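Side-chain contacts in ATP phosphoribosyltransferase regulatory subunit (Thermotoga maritima, PDB 1USY), which probably takes part in the first step of histidine biosynthesis and may let histidine feedback-regulate ATP phosphoribosyltransferase: residues 22-27 and 59-64; 94-99 and 254-259; 126-131 and 185-190; 137-140 and 146-149; 211-214 and 220-223. All coordinates share one frame; numbering follows the deposited sequence.

Contact 1: 22-27 and 59-64; sequences SPFFVP and LNHRKR
A chi1 of 175° swings the Phe24 ring away from the backbone N, while in His61 CG stands anti to the carbonyl carbon (chi1 -71°), and these two settings bring the rings together. The contact lies at one edge of the class II aminoacyl-tRNA synthetase-like fold, where the chain leaving edge strand 22-23 passes helix 54-63. The rings make an offset edge-to-face (T-shaped) pair: the edge of Phe24 is turned toward the face of the imidazole, with planes 73° apart and ring centroids separated by 5.6 Å. The CZ corner does most of the touching, 4.0 Å from His61 ND1. Val26 comes at the imidazole from the opposite direction with one methyl branch. Both ring nitrogens have partners beyond these segments: NE2 is hydrogen-bonded to Glu30, and ND1 makes a weak bond to Asp2 of the second subunit, which also packs on Val26. These bonds probably help to fix the rotation of the ring at the subunit boundary. A leucine in place of His61 has no ring nitrogens, and Glu30 would probably be left without this mate while Phe24 lost the flat face it points at. The methyl of Val26 that touches is CG1, 3.5 Å from His61 CE1.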
# COMPACT_ATOMS: atom_id res chain seq x y z
N SER B 22 -24.36 18.52 -20.78
CA SER B 22 -24.05 17.27 -21.42
C SER B 22 -23.46 16.28 -20.37
O SER B 22 -22.88 16.71 -19.37
CB SER B 22 -23.16 17.58 -22.64
OG SER B 22 -22.01 16.82 -22.60
N PRO B 23 -23.62 14.97 -20.56
CA PRO B 23 -23.29 14.02 -19.50
C PRO B 23 -21.79 13.88 -19.29
O PRO B 23 -21.00 14.03 -20.22
CB PRO B 23 -23.94 12.71 -19.96
CG PRO B 23 -24.40 12.95 -21.41
CD PRO B 23 -24.03 14.30 -21.80
N PHE B 24 -21.37 13.70 -18.06
CA PHE B 24 -19.95 13.62 -17.76
C PHE B 24 -19.76 12.45 -16.81
O PHE B 24 -20.06 12.58 -15.64
CB PHE B 24 -19.48 14.93 -17.12
CG PHE B 24 -18.06 14.91 -16.68
CD1 PHE B 24 -17.04 15.22 -17.56
CD2 PHE B 24 -17.72 14.57 -15.37
CE1 PHE B 24 -15.69 15.20 -17.15
CE2 PHE B 24 -16.40 14.53 -14.95
CZ PHE B 24 -15.38 14.85 -15.83
N PHE B 25 -19.32 11.30 -17.33
CA PHE B 25 -19.10 10.08 -16.54
C PHE B 25 -17.67 9.62 -16.64
O PHE B 25 -17.20 9.34 -17.74
CB PHE B 25 -20.00 8.95 -17.00
CG PHE B 25 -21.42 9.08 -16.56
CD1 PHE B 25 -22.27 9.99 -17.18
CD2 PHE B 25 -21.91 8.31 -15.52
CE1 PHE B 25 -23.61 10.13 -16.77
CE2 PHE B 25 -23.22 8.44 -15.10
CZ PHE B 25 -24.09 9.37 -15.76
N VAL B 26 -17.00 9.54 -15.49
CA VAL B 26 -15.60 9.13 -15.40
C VAL B 26 -15.34 8.15 -14.25
O VAL B 26 -16.10 8.07 -13.30
CB VAL B 26 -14.64 10.34 -15.21
CG1 VAL B 26 -14.73 11.27 -16.36
CG2 VAL B 26 -14.92 11.07 -13.90
N PRO B 27 -14.27 7.36 -14.37
CA PRO B 27 -13.83 6.47 -13.30
C PRO B 27 -13.63 7.15 -11.99
O PRO B 27 -13.08 8.23 -11.97
CB PRO B 27 -12.47 5.99 -13.81
CG PRO B 27 -12.62 5.97 -15.26
CD PRO B 27 -13.44 7.21 -15.58
N LEU B 59 -12.80 19.86 -13.59
CA LEU B 59 -11.79 20.87 -13.91
C LEU B 59 -10.45 20.35 -14.38
O LEU B 59 -9.83 21.00 -15.21
CB LEU B 59 -11.60 21.84 -12.76
CG LEU B 59 -12.31 23.16 -13.04
CD1 LEU B 59 -12.77 23.77 -11.75
CD2 LEU B 59 -11.35 24.09 -13.75
N ASN B 60 -9.99 19.21 -13.84
CA ASN B 60 -8.80 18.56 -14.37
C ASN B 60 -9.01 18.08 -15.80
O ASN B 60 -8.17 18.32 -16.65
CB ASN B 60 -8.36 17.37 -13.50
CG ASN B 60 -7.56 17.80 -12.28
OD1 ASN B 60 -6.75 18.75 -12.33
ND2 ASN B 60 -7.78 17.10 -11.17
N HIS B 61 -10.14 17.43 -16.06
CA HIS B 61 -10.46 16.89 -17.38
C HIS B 61 -10.64 17.91 -18.50
O HIS B 61 -10.52 17.58 -19.66
CB HIS B 61 -11.68 16.00 -17.29
CG HIS B 61 -11.42 14.72 -16.58
ND1 HIS B 61 -11.83 13.50 -17.06
CD2 HIS B 61 -10.77 14.47 -15.42
CE1 HIS B 61 -11.45 12.55 -16.22
NE2 HIS B 61 -10.81 13.11 -15.21
N ARG B 62 -10.98 19.14 -18.12
CA ARG B 62 -10.98 20.29 -19.01
C ARG B 62 -9.54 20.63 -19.45
O ARG B 62 -9.30 20.90 -20.63
CB ARG B 62 -11.61 21.48 -18.27
CG ARG B 62 -11.93 22.69 -19.13
CD ARG B 62 -12.52 23.89 -18.37
NE ARG B 62 -11.70 25.07 -18.64
CZ ARG B 62 -12.08 26.13 -19.35
NH1 ARG B 62 -13.30 26.22 -19.86
NH2 ARG B 62 -11.23 27.13 -19.53
N LYS B 63 -8.59 20.57 -18.50
CA LYS B 63 -7.17 20.95 -18.73
C LYS B 63 -6.39 19.95 -19.59
O LYS B 63 -5.31 20.27 -20.12
CB LYS B 63 -6.45 21.14 -17.38
CG LYS B 63 -6.73 22.47 -16.70
CD LYS B 63 -5.99 22.58 -15.36
CE LYS B 63 -6.70 21.79 -14.24
NZ LYS B 63 -5.99 21.81 -12.92
N ARG B 64 -6.92 18.73 -19.70
CA ARG B 64 -6.37 17.72 -20.60
C ARG B 64 -6.61 18.18 -22.04
O ARG B 64 -5.83 17.85 -22.94
CB ARG B 64 -6.99 16.33 -20.38
CG ARG B 64 -7.38 15.98 -18.94
CD ARG B 64 -6.30 15.24 -18.12
NE ARG B 64 -6.50 13.78 -18.16
CZ ARG B 64 -7.10 13.05 -17.22
NH1 ARG B 64 -7.57 13.61 -16.12
NH2 ARG B 64 -7.20 11.74 -17.38

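Contact 2: 94-99 and 254-259; sequences GLEKVP and GEYTVN
Tyr256 brings the phenol end of its ring across Val98 at about a right angle and meets the carboxylate of Glu96 beside it. CG of the tyrosine sits between the backbone N and the carbonyl carbon (chi1 52°), which sends the ring out toward strand 94-98. There the hydroxyl donates a hydrogen bond to Glu96, with OH and OE1 2.6 Å apart. It meets OE1 on the anti side, 25° out of the carboxylate plane, and the carboxylate and ring planes are turned 58° from each other. The glutamate chain is bent at its second torsion, which brings its tip over to the phenol. Val98 supplies the apolar part: its CG2 lies 4.2 Å from Tyr256 CZ. A phenylalanine at Tyr256 keeps the ring but lacks the hydroxyl, so the buried OE1 of Glu96 would probably lose this donor and its carboxylate be freer to turn. Helix 54-63 lies over the group, with Thr55 on Glu96, Arg62 on Val98 and Leu59 on Tyr256. The two strands run in broadly the same direction without being neighbours, because strand 262-269 lies between them. This bridge spans the middle of the largely antiparallel sheet of the class II aminoacyl-tRNA synthetase-like fold.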
# COMPACT_ATOMS: atom_id res chain seq x y z
N GLY B 94 -25.19 16.51 -10.17
CA GLY B 94 -24.68 17.87 -10.29
C GLY B 94 -24.44 18.49 -11.64
O GLY B 94 -24.51 17.84 -12.69
N LEU B 95 -24.17 19.79 -11.61
CA LEU B 95 -23.97 20.56 -12.82
C LEU B 95 -22.68 21.32 -12.65
O LEU B 95 -22.20 21.53 -11.54
CB LEU B 95 -25.11 21.54 -13.07
CG LEU B 95 -26.54 21.05 -12.93
CD1 LEU B 95 -27.55 22.24 -12.88
CD2 LEU B 95 -26.87 20.07 -14.06
N GLU B 96 -22.14 21.75 -13.77
CA GLU B 96 -20.90 22.48 -13.81
C GLU B 96 -20.90 23.28 -15.14
O GLU B 96 -20.98 22.68 -16.21
CB GLU B 96 -19.78 21.47 -13.75
CG GLU B 96 -18.61 21.86 -12.89
CD GLU B 96 -18.99 22.16 -11.45
OE1 GLU B 96 -18.90 23.35 -11.10
OE2 GLU B 96 -19.32 21.23 -10.67
N LYS B 97 -20.89 24.61 -15.06
CA LYS B 97 -20.69 25.48 -16.24
C LYS B 97 -19.43 26.35 -16.11
O LYS B 97 -19.33 27.21 -15.24
CB LYS B 97 -21.91 26.34 -16.51
CG LYS B 97 -21.63 27.53 -17.39
CD LYS B 97 -22.24 27.47 -18.78
CE LYS B 97 -21.82 28.75 -19.56
NZ LYS B 97 -22.35 28.91 -20.92
N VAL B 98 -18.44 26.09 -16.95
CA VAL B 98 -17.22 26.87 -16.97
C VAL B 98 -16.95 27.19 -18.42
O VAL B 98 -16.70 26.26 -19.20
CB VAL B 98 -15.99 26.08 -16.46
CG1 VAL B 98 -14.75 26.98 -16.41
CG2 VAL B 98 -16.26 25.43 -15.11
N PRO B 99 -16.95 28.47 -18.79
CA PRO B 99 -16.99 29.62 -17.89
C PRO B 99 -18.39 30.20 -17.67
O PRO B 99 -19.26 30.14 -18.54
CB PRO B 99 -16.13 30.66 -18.61
CG PRO B 99 -15.78 30.04 -19.96
CD PRO B 99 -16.77 28.91 -20.19
N GLY B 254 -22.43 26.89 -6.00
CA GLY B 254 -21.97 28.26 -5.98
C GLY B 254 -21.05 28.71 -7.08
O GLY B 254 -20.58 27.92 -7.87
N GLU B 255 -20.80 30.01 -7.12
CA GLU B 255 -19.82 30.59 -8.02
C GLU B 255 -18.40 30.44 -7.46
O GLU B 255 -18.18 30.51 -6.24
CB GLU B 255 -20.15 32.05 -8.25
CG GLU B 255 -21.44 32.25 -9.03
CD GLU B 255 -21.88 33.72 -9.16
OE1 GLU B 255 -22.66 34.02 -10.09
OE2 GLU B 255 -21.47 34.57 -8.34
N TYR B 256 -17.43 30.24 -8.36
CA TYR B 256 -16.03 30.04 -8.00
C TYR B 256 -15.12 30.56 -9.08
O TYR B 256 -15.53 30.70 -10.24
CB TYR B 256 -15.73 28.57 -7.75
CG TYR B 256 -16.15 27.65 -8.89
CD1 TYR B 256 -15.25 27.33 -9.91
CD2 TYR B 256 -17.45 27.12 -8.95
CE1 TYR B 256 -15.63 26.49 -10.96
CE2 TYR B 256 -17.84 26.29 -10.01
CZ TYR B 256 -16.91 25.98 -11.01
OH TYR B 256 -17.24 25.16 -12.05
N THR B 257 -13.88 30.81 -8.69
CA THR B 257 -12.81 31.21 -9.60
C THR B 257 -11.63 30.23 -9.54
O THR B 257 -11.13 29.92 -8.45
CB THR B 257 -12.34 32.62 -9.24
OG1 THR B 257 -13.42 33.53 -9.46
CG2 THR B 257 -11.30 33.12 -10.20
N VAL B 258 -11.18 29.74 -10.69
CA VAL B 258 -9.92 28.97 -10.75
C VAL B 258 -8.98 29.60 -11.77
O VAL B 258 -9.08 29.33 -12.96
CB VAL B 258 -10.09 27.44 -11.06
CG1 VAL B 258 -8.78 26.67 -10.76
CG2 VAL B 258 -11.25 26.82 -10.28
N ASN B 259 -8.08 30.44 -11.27
CA ASN B 259 -7.13 31.18 -12.11
C ASN B 259 -7.77 32.01 -13.23
O ASN B 259 -7.74 31.61 -14.41
CB ASN B 259 -6.07 30.22 -12.68
CG ASN B 259 -5.33 29.46 -11.59
OD1 ASN B 259 -4.36 29.97 -11.00
ND2 ASN B 259 -5.79 28.25 -11.31

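Contact 3: 126-131 and 185-190; sequences IVEIGH and YRRSPE
OE2 of Glu128 is gripped by both terminal nitrogens of Arg187. The sounder bond comes from NH2, 3.1 Å from OE2 with an N-H...O angle of 156°; NH1 adds a weak one to the same oxygen at 3.3 Å. Toward NH2, OE2 offers its anti lone pair and lies in the guanidinium plane, at its edge. The carboxylate plane is turned 57° from the guanidinium, and both nitrogens of this salt bridge meet the same oxygen. Glu128 reaches out as an extended chain, with CG anti to the backbone N (chi1 170°), whereas Arg187 bends at its third torsion to present its NH1 and NH2 edge. The bridge ties strand 125-131 of the class II synthetase-like sheet to the loop that follows helix 174-185. That helix ends in Tyr185, which touches a bound histidine; the side chain of Arg187 is about 10 Å from a bound histidine. The stronger partner of Arg187 is Glu222, at NH2, with Asp224 at NH1, and the arginine's positive charge probably eases the closeness of Glu128 and Asp224. That of Glu128 is a basic side chain of a different protein in the assembly, salt-bridged to OE2, while OE1 is hydrogen-bonded to Tyr242. Farther along the loop, Ser188 OG donates to Glu190 OE2, 2.7 Å away, from above the carboxylate plane.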
# COMPACT_ATOMS: atom_id res chain seq x y z
N ILE B 126 -35.89 24.56 1.93
CA ILE B 126 -35.33 25.89 2.14
C ILE B 126 -34.07 26.06 1.27
O ILE B 126 -33.17 25.24 1.31
CB ILE B 126 -35.01 26.09 3.66
CG1 ILE B 126 -36.27 26.06 4.50
CG2 ILE B 126 -34.27 27.39 3.93
CD1 ILE B 126 -36.01 25.85 6.04
N VAL B 127 -34.05 27.11 0.46
CA VAL B 127 -32.86 27.52 -0.31
C VAL B 127 -32.20 28.71 0.39
O VAL B 127 -32.78 29.82 0.49
CB VAL B 127 -33.21 27.93 -1.76
CG1 VAL B 127 -31.94 28.36 -2.51
CG2 VAL B 127 -33.93 26.74 -2.51
N GLU B 128 -31.02 28.47 0.93
CA GLU B 128 -30.35 29.49 1.69
C GLU B 128 -29.27 30.10 0.78
O GLU B 128 -28.41 29.39 0.27
CB GLU B 128 -29.80 28.88 2.97
CG GLU B 128 -28.88 29.80 3.72
CD GLU B 128 -28.20 29.15 4.90
OE1 GLU B 128 -27.15 28.48 4.74
OE2 GLU B 128 -28.72 29.32 6.00
N ILE B 129 -29.34 31.39 0.53
CA ILE B 129 -28.40 32.05 -0.40
C ILE B 129 -27.37 32.87 0.37
O ILE B 129 -27.65 33.46 1.41
CB ILE B 129 -29.12 32.99 -1.39
CG1 ILE B 129 -30.23 32.28 -2.18
CG2 ILE B 129 -28.09 33.68 -2.33
CD1 ILE B 129 -29.73 31.61 -3.47
N GLY B 130 -26.17 32.91 -0.16
CA GLY B 130 -25.09 33.62 0.48
C GLY B 130 -24.26 34.26 -0.61
O GLY B 130 -24.48 34.04 -1.80
N HIS B 131 -23.28 35.04 -0.18
CA HIS B 131 -22.38 35.64 -1.11
C HIS B 131 -21.07 35.89 -0.44
O HIS B 131 -20.99 36.47 0.64
CB HIS B 131 -22.93 36.95 -1.62
CG HIS B 131 -22.30 37.42 -2.88
ND1 HIS B 131 -22.94 37.33 -4.09
CD2 HIS B 131 -21.10 38.00 -3.12
CE1 HIS B 131 -22.17 37.87 -5.03
NE2 HIS B 131 -21.04 38.26 -4.47
N TYR B 185 -32.71 36.32 12.30
CA TYR B 185 -34.03 36.96 12.42
C TYR B 185 -34.60 37.61 11.17
O TYR B 185 -35.81 37.79 11.11
CB TYR B 185 -34.00 38.03 13.48
CG TYR B 185 -33.83 37.49 14.87
CD1 TYR B 185 -32.62 37.71 15.57
CD2 TYR B 185 -34.84 36.75 15.48
CE1 TYR B 185 -32.44 37.21 16.88
CE2 TYR B 185 -34.69 36.25 16.78
CZ TYR B 185 -33.49 36.50 17.48
OH TYR B 185 -33.31 36.01 18.75
N ARG B 186 -33.74 38.00 10.21
CA ARG B 186 -34.22 38.66 9.00
C ARG B 186 -33.64 38.10 7.71
O ARG B 186 -33.00 38.82 6.92
CB ARG B 186 -34.04 40.20 9.03
CG ARG B 186 -33.51 40.86 10.29
CD ARG B 186 -34.17 42.21 10.60
NE ARG B 186 -35.21 41.97 11.59
CZ ARG B 186 -36.41 42.58 11.71
NH1 ARG B 186 -36.84 43.58 10.90
NH2 ARG B 186 -37.18 42.16 12.70
N ARG B 187 -33.92 36.82 7.49
CA ARG B 187 -33.39 36.03 6.39
C ARG B 187 -34.22 36.16 5.11
O ARG B 187 -33.85 35.69 4.04
CB ARG B 187 -33.29 34.54 6.81
CG ARG B 187 -32.56 34.32 8.11
CD ARG B 187 -32.70 32.92 8.68
NE ARG B 187 -32.68 31.87 7.68
CZ ARG B 187 -31.59 31.21 7.30
NH1 ARG B 187 -30.40 31.53 7.83
NH2 ARG B 187 -31.68 30.26 6.37
N SER B 188 -35.37 36.78 5.24
CA SER B 188 -36.22 37.12 4.11
C SER B 188 -35.48 38.08 3.14
O SER B 188 -34.90 39.08 3.58
CB SER B 188 -37.48 37.82 4.64
OG SER B 188 -38.62 37.23 4.07
N PRO B 189 -35.53 37.81 1.82
CA PRO B 189 -34.84 38.64 0.82
C PRO B 189 -35.27 40.10 0.90
O PRO B 189 -34.54 41.02 0.50
CB PRO B 189 -35.29 38.04 -0.52
CG PRO B 189 -35.69 36.64 -0.20
CD PRO B 189 -36.27 36.69 1.19
N GLU B 190 -36.47 40.31 1.42
CA GLU B 190 -37.06 41.62 1.47
C GLU B 190 -36.15 42.54 2.28
O GLU B 190 -36.06 43.73 1.99
CB GLU B 190 -38.49 41.53 2.02
CG GLU B 190 -39.48 40.78 1.09
CD GLU B 190 -39.31 39.24 1.05
OE1 GLU B 190 -40.03 38.56 0.25
OE2 GLU B 190 -38.47 38.67 1.79

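Contact 4: 137-140 and 146-149; sequences DLLK and LHEK
From CB, the His147 side chain carries its ring toward Leu139 and Lys140, with CG anti to the carbonyl carbon (chi1 -68°). The first ring atom, CG, lies 3.8 Å from Leu139 CG; ND1 is equally near that branch point, and CD2 is a little farther from it. Leucine thus sits over one face of the imidazole in a CH-pi contact: its CG is 3.9 Å from the ring centroid and 16° off the ring normal. Farther round, CE1 meets Lys140 CE at 3.4 Å. The lysine chain bends at the second, third and fourth torsions, which brings CE to the ring edge, near its plane. NE2, at the far end, also borders on Lys140 CE, but its hydrogen bond goes to the carbonyl O of Ile142 in the connecting loop, which probably helps to hold the ring's rotation. Lys140 NZ lies 4.7 Å from His147 NE2, without bonding to it, and this nearby positive charge would probably disfavour a charged imidazole. Val150 and Leu151, farther along the same helix as His147, also touch Leu139. This surface contact is typical of two successive short helices joined by a short loop, the end of helix 135-139 packing on the first residue of helix 147-156.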
# COMPACT_ATOMS: atom_id res chain seq x y z
N ASP B 137 -15.13 43.42 2.63
CA ASP B 137 -15.75 44.66 3.06
C ASP B 137 -15.95 44.70 4.55
O ASP B 137 -15.77 45.74 5.16
CB ASP B 137 -17.09 44.83 2.36
CG ASP B 137 -17.80 46.10 2.77
OD1 ASP B 137 -18.97 45.99 3.23
OD2 ASP B 137 -17.25 47.23 2.68
N LEU B 138 -16.31 43.57 5.13
CA LEU B 138 -16.47 43.49 6.59
C LEU B 138 -15.13 43.50 7.37
O LEU B 138 -15.04 44.08 8.45
CB LEU B 138 -17.29 42.24 6.97
CG LEU B 138 -18.77 42.33 7.38
CD1 LEU B 138 -19.19 41.05 8.00
CD2 LEU B 138 -19.07 43.48 8.34
N LEU B 139 -14.07 42.90 6.78
CA LEU B 139 -12.83 42.58 7.51
C LEU B 139 -12.06 43.86 7.81
O LEU B 139 -11.90 44.26 8.97
CB LEU B 139 -11.96 41.65 6.71
CG LEU B 139 -11.93 40.21 7.26
CD1 LEU B 139 -12.88 39.99 8.46
CD2 LEU B 139 -12.33 39.20 6.18
N LYS B 140 -11.54 44.57 6.81
CA LYS B 140 -10.85 45.79 7.21
C LYS B 140 -11.88 46.91 7.52
O LYS B 140 -12.68 47.34 6.66
CB LYS B 140 -9.81 46.33 6.28
CG LYS B 140 -8.75 47.12 7.11
CD LYS B 140 -8.27 46.35 8.37
CE LYS B 140 -7.26 45.25 8.03
NZ LYS B 140 -6.16 45.74 7.19
N LEU B 146 -6.78 39.61 13.70
CA LEU B 146 -8.02 39.39 14.41
C LEU B 146 -9.02 38.93 13.35
O LEU B 146 -10.18 38.67 13.66
CB LEU B 146 -8.47 40.69 15.05
CG LEU B 146 -8.93 40.78 16.51
CD1 LEU B 146 -9.67 42.09 16.70
CD2 LEU B 146 -9.85 39.61 16.85
N HIS B 147 -8.56 38.79 12.10
CA HIS B 147 -9.40 38.38 10.98
C HIS B 147 -9.77 36.92 11.03
O HIS B 147 -10.93 36.60 11.27
CB HIS B 147 -8.76 38.69 9.61
CG HIS B 147 -8.68 40.15 9.30
ND1 HIS B 147 -8.20 40.62 8.10
CD2 HIS B 147 -8.97 41.24 10.05
CE1 HIS B 147 -8.20 41.94 8.12
NE2 HIS B 147 -8.67 42.35 9.29
N GLU B 148 -8.80 36.04 10.78
CA GLU B 148 -9.05 34.60 10.68
C GLU B 148 -9.28 34.10 12.08
O GLU B 148 -8.42 33.43 12.66
CB GLU B 148 -7.85 33.87 10.05
CG GLU B 148 -8.15 33.11 8.75
CD GLU B 148 -6.90 32.45 8.14
OE1 GLU B 148 -5.79 32.65 8.67
OE2 GLU B 148 -7.04 31.74 7.12
N LYS B 149 -10.44 34.50 12.60
CA LYS B 149 -10.91 34.27 13.97
C LYS B 149 -12.27 34.92 14.09
O LYS B 149 -13.26 34.23 14.39
CB LYS B 149 -10.03 34.87 15.03
CG LYS B 149 -10.61 34.66 16.41
CD LYS B 149 -10.32 35.83 17.31
CE LYS B 149 -11.37 35.93 18.41
NZ LYS B 149 -11.18 34.92 19.50

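Contact 5: 211-214 and 220-223; sequences FLQE and SVEI
Helix 199-215 and strand 220-223 form the last step of a long beta-alpha-beta crossover, in which strand 125-131 and strand 220-223 lie parallel and adjacent at one edge of the class II aminoacyl-tRNA synthetase-like sheet. Between residues 211-214 and 220-223 the contact runs through Val221, which faces the helix and puts a methyl on each of two helix neighbours. CG1, anti to the carbonyl carbon (chi1 -66°), touches Leu212: it is 3.4 Å from Leu212 CB and 4.0 Å from Leu212 CD1. CG2 takes the other neighbour, crossing the extended Gln213 chain at a slant, 3.3 Å from Gln213 CG. The same methyl also lies near the amide end, with Gln213 NE2 at 3.7 Å. The valine fork therefore straddles two successive helix residues, one apolar and buried, the other a glutamine at the margin. Leu212 also touches Val127 and Ile129 of the neighbouring strand and Leu110 and Val114 of helix 103-120, so it joins two helices to the sheet. The amide of Gln213 is not left idle by its apolar neighbour, because NE2 is hydrogen-bonded to Glu190, and Pro189 of the same loop packs on both Gln213 and Val221. Ser220 and Glu222 point away from the helix, on the other face of the strand. They meet there, Ser220 OG donating to the anti lone pair of Glu222 OE1 at 2.8 Å.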
# COMPACT_ATOMS: atom_id res chain seq x y z
N PHE B 211 -35.40 35.77 -8.66
CA PHE B 211 -35.50 34.68 -9.61
C PHE B 211 -36.11 33.44 -8.94
O PHE B 211 -37.08 32.85 -9.44
CB PHE B 211 -34.13 34.33 -10.17
CG PHE B 211 -34.19 33.18 -11.17
CD1 PHE B 211 -33.92 31.88 -10.74
CD2 PHE B 211 -34.53 33.43 -12.51
CE1 PHE B 211 -33.98 30.82 -11.65
CE2 PHE B 211 -34.59 32.37 -13.41
CZ PHE B 211 -34.32 31.06 -12.98
N LEU B 212 -35.55 33.04 -7.81
CA LEU B 212 -36.03 31.84 -7.09
C LEU B 212 -37.47 32.02 -6.55
O LEU B 212 -38.32 31.14 -6.70
CB LEU B 212 -35.10 31.53 -5.90
CG LEU B 212 -33.71 31.05 -6.33
CD1 LEU B 212 -32.89 30.49 -5.16
CD2 LEU B 212 -33.74 29.94 -7.38
N GLN B 213 -37.72 33.17 -5.94
CA GLN B 213 -39.04 33.46 -5.35
C GLN B 213 -40.17 33.41 -6.40
O GLN B 213 -41.23 32.82 -6.17
CB GLN B 213 -39.06 34.84 -4.71
CG GLN B 213 -39.10 34.77 -3.18
CD GLN B 213 -38.92 36.13 -2.51
OE1 GLN B 213 -38.76 37.14 -3.20
NE2 GLN B 213 -38.93 36.22 -1.19
N GLU B 214 -39.95 34.03 -7.54
CA GLU B 214 -40.98 34.05 -8.58
C GLU B 214 -41.29 32.66 -9.15
O GLU B 214 -42.45 32.27 -9.29
CB GLU B 214 -40.61 34.87 -9.79
N SER B 220 -39.07 28.20 0.55
CA SER B 220 -38.71 29.37 1.32
C SER B 220 -37.26 29.76 0.95
O SER B 220 -36.31 29.04 1.25
CB SER B 220 -38.84 29.02 2.81
OG SER B 220 -38.56 30.13 3.62
N VAL B 221 -37.11 30.88 0.23
CA VAL B 221 -35.78 31.39 -0.10
C VAL B 221 -35.29 32.31 1.00
O VAL B 221 -35.94 33.30 1.31
CB VAL B 221 -35.70 32.13 -1.49
CG1 VAL B 221 -35.93 31.15 -2.62
CG2 VAL B 221 -36.72 33.22 -1.60
N GLU B 222 -34.15 31.96 1.60
CA GLU B 222 -33.63 32.80 2.68
C GLU B 222 -32.18 33.23 2.48
O GLU B 222 -31.42 32.65 1.72
CB GLU B 222 -33.87 32.21 4.08
CG GLU B 222 -34.43 30.83 4.09
CD GLU B 222 -35.15 30.45 5.37
OE1 GLU B 222 -36.39 30.39 5.34
OE2 GLU B 222 -34.47 30.13 6.37
N ILE B 223 -31.81 34.27 3.18
CA ILE B 223 -30.55 34.89 2.97
C ILE B 223 -29.72 34.73 4.22
O ILE B 223 -30.19 35.03 5.30
CB ILE B 223 -30.78 36.38 2.68
CG1 ILE B 223 -31.60 36.57 1.37
CG2 ILE B 223 -29.46 37.13 2.75
CD1 ILE B 223 -30.79 36.63 0.06

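In the fold
From the N terminus, contact 1 closes first, bringing the chain after edge strand 22-23 back to helix 54-63, with 31 residues between its segments. Contact 2 then opens and spans 154 residues, joining strands 86-98 and 248-257; contacts 3, 4 and 5 all lie within its loop. Contact 4, the short link between helices 135-139 and 147-156, is nested again inside contact 3, and contact 5 follows contact 3 in series. No loops cross. Contacts 1 and 2 touch through Leu59 and Arg62, while contacts 3 and 5 join at neighbouring strands 125-131 and 220-223. Contacts 1, 2, 3 and 5 thus reach one sheet, and contact 4 stands apart among the helices.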